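Local coordinates for protein diaminopimelate decarboxylase (Aquifex aeolicus, PDB 2P3E) that probably catalyses the pyridoxal 5'-phosphate-dependent decarboxylation of meso-diaminopimelate to L-lysine, the last step of lysine biosynthesis, working as a homodimer, at residues P100-T112 / S122-E134. Numbering follows the deposited sequence.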
# COMPACT_ATOMS: atom_id res chain seq x y z
N PRO B 100 -1.30 -25.15 -15.05
CA PRO B 100 -1.35 -25.11 -16.51
C PRO B 100 -2.30 -24.03 -17.06
O PRO B 100 -3.37 -23.79 -16.48
CB PRO B 100 -1.86 -26.50 -16.88
CG PRO B 100 -2.61 -26.98 -15.70
CD PRO B 100 -1.91 -26.38 -14.51
N PRO B 101 -1.90 -23.36 -18.16
CA PRO B 101 -2.73 -22.32 -18.81
C PRO B 101 -4.14 -22.78 -19.17
O PRO B 101 -5.03 -21.96 -19.25
CB PRO B 101 -1.94 -21.97 -20.08
CG PRO B 101 -0.94 -23.06 -20.24
CD PRO B 101 -0.61 -23.50 -18.86
N GLU B 102 -4.32 -24.08 -19.38
CA GLU B 102 -5.65 -24.66 -19.57
C GLU B 102 -6.58 -24.48 -18.35
O GLU B 102 -7.80 -24.66 -18.45
CB GLU B 102 -5.55 -26.13 -19.97
CG GLU B 102 -4.84 -26.37 -21.33
CD GLU B 102 -3.32 -26.40 -21.24
OE1 GLU B 102 -2.78 -26.25 -20.13
OE2 GLU B 102 -2.66 -26.57 -22.29
N ARG B 103 -6.01 -24.13 -17.19
CA ARG B 103 -6.82 -23.84 -15.99
C ARG B 103 -6.68 -22.36 -15.56
O ARG B 103 -7.02 -22.00 -14.44
CB ARG B 103 -6.44 -24.76 -14.84
CG ARG B 103 -6.55 -26.28 -15.16
CD ARG B 103 -6.69 -27.13 -13.88
NE ARG B 103 -5.68 -26.82 -12.86
CZ ARG B 103 -4.67 -27.63 -12.48
NH1 ARG B 103 -4.53 -28.84 -13.03
NH2 ARG B 103 -3.82 -27.23 -11.53
N ILE B 104 -6.22 -21.50 -16.47
CA ILE B 104 -6.01 -20.08 -16.15
C ILE B 104 -7.01 -19.19 -16.89
O ILE B 104 -7.17 -19.31 -18.12
CB ILE B 104 -4.55 -19.65 -16.47
CG1 ILE B 104 -3.57 -20.47 -15.62
CG2 ILE B 104 -4.36 -18.10 -16.34
CD1 ILE B 104 -2.09 -20.12 -15.84
N VAL B 105 -7.68 -18.32 -16.13
CA VAL B 105 -8.58 -17.31 -16.70
C VAL B 105 -8.08 -15.90 -16.33
O VAL B 105 -7.57 -15.69 -15.23
CB VAL B 105 -10.06 -17.52 -16.27
CG1 VAL B 105 -10.60 -18.88 -16.78
CG2 VAL B 105 -10.22 -17.43 -14.74
N TYR B 106 -8.25 -14.95 -17.23
CA TYR B 106 -7.61 -13.65 -17.07
C TYR B 106 -8.68 -12.56 -17.06
O TYR B 106 -9.31 -12.29 -18.09
CB TYR B 106 -6.60 -13.43 -18.21
CG TYR B 106 -5.62 -12.23 -18.11
CD1 TYR B 106 -4.52 -12.15 -18.96
CD2 TYR B 106 -5.79 -11.21 -17.18
CE1 TYR B 106 -3.62 -11.08 -18.91
CE2 TYR B 106 -4.89 -10.12 -17.12
CZ TYR B 106 -3.81 -10.07 -17.99
OH TYR B 106 -2.90 -9.01 -17.93
N ALA B 107 -8.88 -11.93 -15.90
CA ALA B 107 -9.88 -10.87 -15.75
C ALA B 107 -9.26 -9.48 -15.59
O ALA B 107 -8.05 -9.31 -15.65
CB ALA B 107 -10.79 -11.16 -14.59
N GLY B 108 -10.12 -8.49 -15.39
CA GLY B 108 -9.68 -7.13 -15.07
C GLY B 108 -9.33 -6.29 -16.27
O GLY B 108 -9.31 -6.76 -17.42
N VAL B 109 -9.08 -5.01 -16.00
CA VAL B 109 -8.70 -4.04 -17.01
C VAL B 109 -7.17 -3.86 -16.99
O VAL B 109 -6.63 -2.98 -17.69
CB VAL B 109 -9.42 -2.67 -16.78
CG1 VAL B 109 -10.92 -2.83 -16.88
CG2 VAL B 109 -9.03 -2.06 -15.43
N GLY B 110 -6.48 -4.72 -16.20
CA GLY B 110 -5.03 -4.69 -16.06
C GLY B 110 -4.35 -5.52 -17.13
O GLY B 110 -3.80 -6.60 -16.84
N LYS B 111 -4.38 -5.00 -18.36
CA LYS B 111 -4.04 -5.78 -19.56
C LYS B 111 -3.30 -4.96 -20.62
O LYS B 111 -3.89 -4.47 -21.59
CB LYS B 111 -5.29 -6.46 -20.13
CG LYS B 111 -5.84 -7.54 -19.17
CD LYS B 111 -6.91 -8.44 -19.75
CE LYS B 111 -8.27 -7.96 -19.35
NZ LYS B 111 -9.33 -8.99 -19.39
N THR B 112 -2.00 -4.78 -20.38
CA THR B 112 -1.11 -4.08 -21.31
C THR B 112 -0.81 -4.99 -22.50
O THR B 112 -1.06 -6.20 -22.45
CB THR B 112 0.21 -3.69 -20.63
OG1 THR B 112 0.89 -4.88 -20.21
CG2 THR B 112 -0.05 -2.82 -19.43
N SER B 122 0.53 -18.01 -24.18
CA SER B 122 0.43 -19.08 -23.22
C SER B 122 -0.80 -19.97 -23.46
O SER B 122 -0.92 -21.00 -22.82
CB SER B 122 0.41 -18.53 -21.78
OG SER B 122 1.63 -17.85 -21.49
N GLU B 123 -1.68 -19.56 -24.37
CA GLU B 123 -2.92 -20.30 -24.65
C GLU B 123 -3.77 -20.53 -23.37
O GLU B 123 -4.17 -21.65 -23.06
CB GLU B 123 -2.61 -21.63 -25.37
CG GLU B 123 -1.98 -21.46 -26.75
CD GLU B 123 -3.00 -21.15 -27.87
OE1 GLU B 123 -4.21 -20.96 -27.62
OE2 GLU B 123 -2.57 -21.11 -29.04
N ILE B 124 -4.04 -19.45 -22.64
CA ILE B 124 -4.83 -19.57 -21.40
C ILE B 124 -6.26 -19.99 -21.76
O ILE B 124 -6.65 -19.87 -22.93
CB ILE B 124 -4.82 -18.26 -20.56
CG1 ILE B 124 -5.45 -17.10 -21.35
CG2 ILE B 124 -3.39 -17.93 -20.08
CD1 ILE B 124 -5.88 -15.93 -20.49
N LEU B 125 -7.01 -20.49 -20.78
CA LEU B 125 -8.35 -21.02 -21.02
C LEU B 125 -9.28 -19.96 -21.62
O LEU B 125 -9.95 -20.20 -22.64
CB LEU B 125 -8.95 -21.59 -19.72
CG LEU B 125 -10.32 -22.27 -19.81
CD1 LEU B 125 -10.32 -23.48 -20.79
CD2 LEU B 125 -10.78 -22.70 -18.43
N MET B 126 -9.27 -18.77 -21.02
CA MET B 126 -10.24 -17.76 -21.35
C MET B 126 -9.83 -16.37 -20.86
O MET B 126 -9.39 -16.23 -19.72
CB MET B 126 -11.56 -18.16 -20.70
CG MET B 126 -12.78 -17.40 -21.10
SD MET B 126 -14.20 -18.36 -20.58
CE MET B 126 -14.43 -17.93 -18.84
N PHE B 127 -9.98 -15.37 -21.73
CA PHE B 127 -9.96 -13.96 -21.34
C PHE B 127 -11.37 -13.50 -20.96
O PHE B 127 -12.33 -13.62 -21.77
CB PHE B 127 -9.45 -13.09 -22.49
CG PHE B 127 -8.01 -13.30 -22.82
CD1 PHE B 127 -7.02 -12.51 -22.24
CD2 PHE B 127 -7.63 -14.32 -23.70
CE1 PHE B 127 -5.67 -12.72 -22.55
CE2 PHE B 127 -6.28 -14.54 -24.01
CZ PHE B 127 -5.31 -13.73 -23.44
N ASN B 128 -11.52 -12.98 -19.75
CA ASN B 128 -12.75 -12.32 -19.34
C ASN B 128 -12.66 -10.84 -19.67
O ASN B 128 -11.99 -10.05 -18.97
CB ASN B 128 -13.07 -12.57 -17.85
CG ASN B 128 -13.37 -14.03 -17.58
OD1 ASN B 128 -14.03 -14.70 -18.38
ND2 ASN B 128 -12.89 -14.53 -16.45
N VAL B 129 -13.33 -10.48 -20.76
CA VAL B 129 -13.14 -9.22 -21.43
C VAL B 129 -13.98 -8.12 -20.79
O VAL B 129 -15.18 -8.30 -20.50
CB VAL B 129 -13.39 -9.34 -22.97
CG1 VAL B 129 -13.32 -8.00 -23.63
CG2 VAL B 129 -12.34 -10.26 -23.62
N GLU B 130 -13.32 -6.98 -20.60
CA GLU B 130 -13.82 -5.83 -19.87
C GLU B 130 -14.22 -4.65 -20.76
O GLU B 130 -14.87 -3.72 -20.28
CB GLU B 130 -12.76 -5.39 -18.85
CG GLU B 130 -12.53 -6.38 -17.71
CD GLU B 130 -13.66 -6.40 -16.68
OE1 GLU B 130 -14.60 -5.57 -16.76
OE2 GLU B 130 -13.59 -7.26 -15.78
N SER B 131 -13.85 -4.68 -22.05
CA SER B 131 -14.28 -3.63 -22.98
C SER B 131 -14.27 -4.08 -24.44
O SER B 131 -13.63 -5.07 -24.81
CB SER B 131 -13.40 -2.37 -22.84
OG SER B 131 -12.06 -2.68 -23.19
N ARG B 132 -14.99 -3.34 -25.27
CA ARG B 132 -14.99 -3.58 -26.71
C ARG B 132 -13.64 -3.28 -27.37
O ARG B 132 -13.23 -3.97 -28.30
CB ARG B 132 -16.07 -2.74 -27.38
CG ARG B 132 -16.28 -3.11 -28.84
CD ARG B 132 -17.51 -2.44 -29.41
NE ARG B 132 -18.75 -3.03 -28.90
CZ ARG B 132 -19.93 -2.91 -29.51
NH1 ARG B 132 -20.03 -2.23 -30.65
NH2 ARG B 132 -21.01 -3.47 -28.99
N GLN B 133 -12.96 -2.24 -26.90
CA GLN B 133 -11.63 -1.93 -27.40
C GLN B 133 -10.66 -3.09 -27.12
O GLN B 133 -9.84 -3.45 -27.97
CB GLN B 133 -11.13 -0.60 -26.85
CG GLN B 133 -9.86 -0.12 -27.51
CD GLN B 133 -9.52 1.32 -27.19
OE1 GLN B 133 -9.97 1.87 -26.18
NE2 GLN B 133 -8.72 1.94 -28.05
N GLU B 134 -10.79 -3.69 -25.93
CA GLU B 134 -10.05 -4.89 -25.56
C GLU B 134 -10.31 -6.05 -26.53
O GLU B 134 -9.39 -6.77 -26.86
CB GLU B 134 -10.35 -5.31 -24.11
CG GLU B 134 -9.58 -6.57 -23.64
CD GLU B 134 -9.98 -7.06 -22.26
OE1 GLU B 134 -10.59 -6.28 -21.49
OE2 GLU B 134 -9.71 -8.25 -21.94
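P101 lays its CB against S122 O just before strands 104-106 and 126-129, neighbours in the pyridoxal-binding TIM barrel that helix 113-121 joins in a beta-alpha-beta crossover. I124 serves two rings: with chi1 at 62°, CD1 reaches the edge of Y106 while lying over the centre of the F127 ring. L125 N is shared between I104 O, met in its carbonyl plane (2.9 Å), and, weakly, P101 O. Y106 N then bonds to M126 O and N128 N to Y106 O. M126 and V105 lie side by side on one sheet face; on the other, the F127 and Y106 rings, tilted by 30°, barely overlap. V105 and N128 pack on E279, which probably binds pyridoxal 5'-phosphate. E130 sets CG against G108 O, its carboxylate turned to R154 and G177 N. E134 takes K111 NZ on the syn side of OE2 (2.7 Å), while OE1 receives E130 N from above the carboxylate plane (3.0 Å). With an alanine in place of E134, K111 would probably lose its salt-bridge partner and E130 N its acceptor. One carboxylate is thus likely to offset the buried lysine's charge, and it links the loop after strand 104-106 to the first turn of helix 132-145.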